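Local coordinates for centrosomal protein of 104 kDa (Homo sapiens, PDB 5LPH) that is required for ciliogenesis and for structural integrity at the ciliary tip, and interacts with tubulin, the chain given here being its TOG domain, at residues A[88-91]-A[92-96]; A[117-121]-A[122-126]. One frame throughout, in Å; residues are numbered along the deposited sequence. Where two conformers were deposited one is given.

Contact 1 (A[88-91]-A[92-96]); sequences NTLR and ASVFL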
# COMPACT_ATOMS: atom_id res chain seq x y z
N ASN A 88 -7.92 10.58 -18.84
CA ASN A 88 -8.29 11.74 -18.00
C ASN A 88 -9.30 11.35 -16.92
O ASN A 88 -9.15 11.73 -15.76
CB ASN A 88 -8.89 12.87 -18.85
CG ASN A 88 -7.86 13.58 -19.71
OD1 ASN A 88 -6.66 13.57 -19.40
ND2 ASN A 88 -8.32 14.19 -20.79
N THR A 89 -10.32 10.60 -17.33
CA THR A 89 -11.34 10.11 -16.41
C THR A 89 -10.76 9.20 -15.33
O THR A 89 -11.14 9.30 -14.16
CB THR A 89 -12.47 9.41 -17.19
OG1 THR A 89 -13.09 10.36 -18.07
CG2 THR A 89 -13.51 8.88 -16.27
N LEU A 90 -9.83 8.33 -15.72
CA LEU A 90 -9.10 7.49 -14.78
C LEU A 90 -8.29 8.32 -13.78
O LEU A 90 -8.33 8.03 -12.59
CB LEU A 90 -8.18 6.51 -15.53
CG LEU A 90 -7.36 5.53 -14.68
CD1 LEU A 90 -7.22 4.20 -15.40
CD2 LEU A 90 -5.98 6.08 -14.33
N ARG A 91 -7.57 9.33 -14.27
CA ARG A 91 -6.71 10.17 -13.41
C ARG A 91 -7.52 11.02 -12.43
O ARG A 91 -7.10 11.23 -11.29
CB ARG A 91 -5.76 11.04 -14.26
CG ARG A 91 -4.65 10.23 -14.92
CD ARG A 91 -3.59 11.02 -15.68
NE ARG A 91 -2.83 10.10 -16.53
CZ ARG A 91 -1.60 9.67 -16.27
NH1 ARG A 91 -1.01 8.81 -17.10
NH2 ARG A 91 -0.95 10.09 -15.20
N ALA A 92 -8.67 11.51 -12.88
CA ALA A 92 -9.57 12.28 -12.02
C ALA A 92 -10.21 11.39 -10.94
O ALA A 92 -10.36 11.81 -9.80
CB ALA A 92 -10.65 12.95 -12.84
N SER A 93 -10.58 10.18 -11.34
CA SER A 93 -11.15 9.20 -10.41
C SER A 93 -10.14 8.75 -9.36
O SER A 93 -10.48 8.63 -8.18
CB SER A 93 -11.70 8.00 -11.17
OG SER A 93 -12.73 8.44 -12.04
N VAL A 94 -8.90 8.52 -9.78
CA VAL A 94 -7.82 8.17 -8.85
C VAL A 94 -7.55 9.31 -7.85
O VAL A 94 -7.26 9.04 -6.68
CB VAL A 94 -6.54 7.75 -9.61
CG1 VAL A 94 -5.33 7.67 -8.68
CG2 VAL A 94 -6.76 6.40 -10.28
N PHE A 95 -7.64 10.55 -8.32
CA PHE A 95 -7.51 11.73 -7.44
C PHE A 95 -8.55 11.70 -6.30
O PHE A 95 -8.21 11.98 -5.14
CB PHE A 95 -7.60 13.03 -8.26
CG PHE A 95 -7.69 14.28 -7.41
CD1 PHE A 95 -8.93 14.80 -7.04
CD2 PHE A 95 -6.54 14.95 -7.01
CE1 PHE A 95 -9.02 15.94 -6.26
CE2 PHE A 95 -6.62 16.10 -6.23
CZ PHE A 95 -7.87 16.59 -5.86
N LEU A 96 -9.80 11.37 -6.62
CA LEU A 96 -10.86 11.26 -5.62
C LEU A 96 -10.73 10.03 -4.72
O LEU A 96 -10.98 10.12 -3.52
CB LEU A 96 -12.25 11.30 -6.27
CG LEU A 96 -12.68 12.64 -6.89
CD1 LEU A 96 -14.06 12.49 -7.50
CD2 LEU A 96 -12.68 13.78 -5.88
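Ala92 gives its backbone N-H to Asn88 O, N to O 2.9 Å, the first of four i to i+4 bonds that span the 88-91/92-96 junction. Its methyl group lies against Val46 and Leu47 of helix 41-47. Ser93 binds one acceptor twice. Ser93 N reaches Thr89 O at 3.0 Å and Ser93 OG reaches the same oxygen at 2.8 Å, and the two donors come from opposite faces of the carbonyl plane. The hydroxyl can fold back in this way because OG stands beside the residue's own N and anti to the carbonyl carbon (chi1 -61°), so the buried hydroxyl is satisfied within its own helix; the Ser93 side chain also touches Leu70 and Leu74 of helix 60-76. Helix 83-100 is one of the helices of this TOG domain, a HEAT-type fold of stacked helices. Val94 N continues the helical series to Leu90 O, with an N-H...O angle of 159°. Val94 CG2 sits 3.2 Å from Leu90 O and 4.1 Å from Leu90 CD2; the two branched side chains run alongside each other in a common direction, and both also meet Cys137 of helix 131-147. Phe95 N closes on Arg91 O at 3.1 Å, the donor standing 35° out of the carbonyl plane, while Phe95 CB passes 3.6 Å from that oxygen.

Contact 2 (A[117-121]-A[122-126]); sequences KMIIT and QYIPK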
# COMPACT_ATOMS: atom_id res chain seq x y z
N LYS A 117 -10.38 -1.05 -6.92
CA LYS A 117 -10.32 -2.41 -7.46
C LYS A 117 -10.95 -2.51 -8.86
O LYS A 117 -10.39 -3.16 -9.74
CB LYS A 117 -10.95 -3.42 -6.50
CG LYS A 117 -11.04 -4.83 -7.07
CD LYS A 117 -11.26 -5.88 -6.00
CE LYS A 117 -11.48 -7.25 -6.64
NZ LYS A 117 -11.80 -8.29 -5.63
N MSE A 118 -12.09 -1.86 -9.06
CA MSE A 118 -12.77 -1.87 -10.37
C MSE A 118 -11.91 -1.20 -11.42
O MSE A 118 -11.86 -1.67 -12.56
CB MSE A 118 -14.14 -1.19 -10.29
CG MSE A 118 -14.86 -1.15 -11.64
SE MSE A 118 -14.37 0.52 -12.59
CE MSE A 118 -15.50 1.57 -11.38
N ILE A 119 -11.25 -0.10 -11.07
CA ILE A 119 -10.39 0.62 -12.02
C ILE A 119 -9.21 -0.24 -12.48
O ILE A 119 -8.94 -0.33 -13.68
CB ILE A 119 -9.88 1.97 -11.44
CG1 ILE A 119 -11.04 2.96 -11.31
CG2 ILE A 119 -8.81 2.59 -12.33
CD1 ILE A 119 -10.77 4.11 -10.35
N ILE A 120 -8.51 -0.87 -11.54
CA ILE A 120 -7.34 -1.69 -11.85
C ILE A 120 -7.72 -3.00 -12.56
O ILE A 120 -7.07 -3.37 -13.53
CB ILE A 120 -6.48 -1.98 -10.59
CG1 ILE A 120 -5.90 -0.67 -10.03
CG2 ILE A 120 -5.36 -2.96 -10.91
CD1 ILE A 120 -5.44 -0.77 -8.59
N THR A 121 -8.76 -3.67 -12.08
CA THR A 121 -9.11 -5.04 -12.49
C THR A 121 -10.13 -5.15 -13.63
O THR A 121 -10.21 -6.20 -14.28
CB THR A 121 -9.59 -5.82 -11.22
OG1 THR A 121 -8.49 -5.91 -10.30
CG2 THR A 121 -10.15 -7.25 -11.45
N GLN A 122 -10.92 -4.11 -13.87
CA GLN A 122 -11.99 -4.16 -14.88
C GLN A 122 -11.88 -3.09 -15.97
O GLN A 122 -11.92 -3.41 -17.15
CB GLN A 122 -13.36 -4.09 -14.20
CG GLN A 122 -13.54 -5.09 -13.07
CD GLN A 122 -14.98 -5.17 -12.57
OE1 GLN A 122 -15.28 -4.80 -11.44
NE2 GLN A 122 -15.87 -5.64 -13.44
N TYR A 123 -11.75 -1.83 -15.56
CA TYR A 123 -11.70 -0.69 -16.49
C TYR A 123 -10.46 -0.70 -17.37
O TYR A 123 -10.56 -0.57 -18.59
CB TYR A 123 -11.75 0.61 -15.68
CG TYR A 123 -11.78 1.92 -16.45
CD1 TYR A 123 -12.99 2.49 -16.87
CD2 TYR A 123 -10.61 2.64 -16.69
CE1 TYR A 123 -13.02 3.71 -17.53
CE2 TYR A 123 -10.63 3.86 -17.35
CZ TYR A 123 -11.84 4.39 -17.77
OH TYR A 123 -11.85 5.60 -18.42
N ILE A 124 -9.29 -0.84 -16.75
CA ILE A 124 -8.02 -0.84 -17.49
C ILE A 124 -7.94 -1.97 -18.55
O ILE A 124 -7.65 -1.68 -19.71
CB ILE A 124 -6.79 -0.82 -16.54
CG1 ILE A 124 -6.62 0.60 -15.98
CG2 ILE A 124 -5.52 -1.27 -17.26
CD1 ILE A 124 -5.62 0.73 -14.85
N PRO A 125 -8.19 -3.24 -18.16
CA PRO A 125 -8.24 -4.32 -19.17
C PRO A 125 -9.37 -4.23 -20.21
O PRO A 125 -9.18 -4.65 -21.35
CB PRO A 125 -8.37 -5.60 -18.32
CG PRO A 125 -8.75 -5.15 -16.96
CD PRO A 125 -8.17 -3.78 -16.79
N LYS A 126 -10.53 -3.69 -19.82
CA LYS A 126 -11.64 -3.48 -20.77
C LYS A 126 -11.26 -2.57 -21.94
O LYS A 126 -11.60 -2.86 -23.08
CB LYS A 126 -12.87 -2.89 -20.04
CG LYS A 126 -14.03 -2.48 -20.93
CD LYS A 126 -15.35 -2.56 -20.17
CE LYS A 126 -16.54 -2.14 -21.02
NZ LYS A 126 -16.95 -0.74 -20.76
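Met118, present as selenomethionine, offers a backbone oxygen that takes two N-H groups, from Gln122 and Tyr123, and this is the evidence for a change in helical winding. Among the hydrogen bonds, Gln122 N reaches Met118 O at 2.9 Å in the ordinary i to i+4 manner, but from above the carbonyl plane and with a bent N-H...O angle of 140°. Tyr123 N reaches Met118 O at 3.0 Å, nearly in line with C=O and much straighter at 166°. Ile124 N then bonds to Ile119 O at 3.1 Å, again five residues back. The pair of i to i+5 bonds defines a pi-type turn, a local widening near the C-terminal end of helix 106-126 in this HEAT-type TOG domain. The axes of the short segments 117-121 and 122-126 differ in direction by 23°. Pro125 follows at a kink: its ring nitrogen has no hydrogen to give, and its ring is set against the preceding turn, Pro125 CG 3.2 Å from Thr121 O and Pro125 CD 3.5 Å from Ile120 O.

Apolar contacts are sparser. Ile119 CG2 and Ile124 CD1 approach to 4.5 Å. In the conformer given, one of two, Met118 SE lies 4.1 Å from Tyr123 CB, brought round by bends at chi2 and chi3, so this contact is tentative.

Subject to the same doubt, the Gln122 side chain crosses that of Met118 at about a right angle, Gln122 OE1 lying 3.7 Å from Met118 CG. Beyond CB, Tyr123 leads away from this turn, and its OH bonds to Leu86 O on helix 83-100.

Contacts 1 and 2 lie on consecutive helices, 83-100 and 106-126, with centres about 13 Å apart, and they meet directly through Leu90. Leu90 CD1 is 3.7 Å from Ile124 CG1 and 3.8 Å from Ile119 CG2, which places the branch among residues on both sides of the 117-121/122-126 junction. Both contacts are largely buried with two exposed residues each, Asn88 and Arg91 in contact 1, Gln122 and Pro125 in contact 2; contact 2 is slightly less buried. Both have a doubly used carbonyl oxygen, yet the second donor differs: a serine hydroxyl within a regular alpha-helix in 88-96, a further backbone N-H where the helix widens in 117-126. Helices 60-76 and 131-147 pack against both contacts.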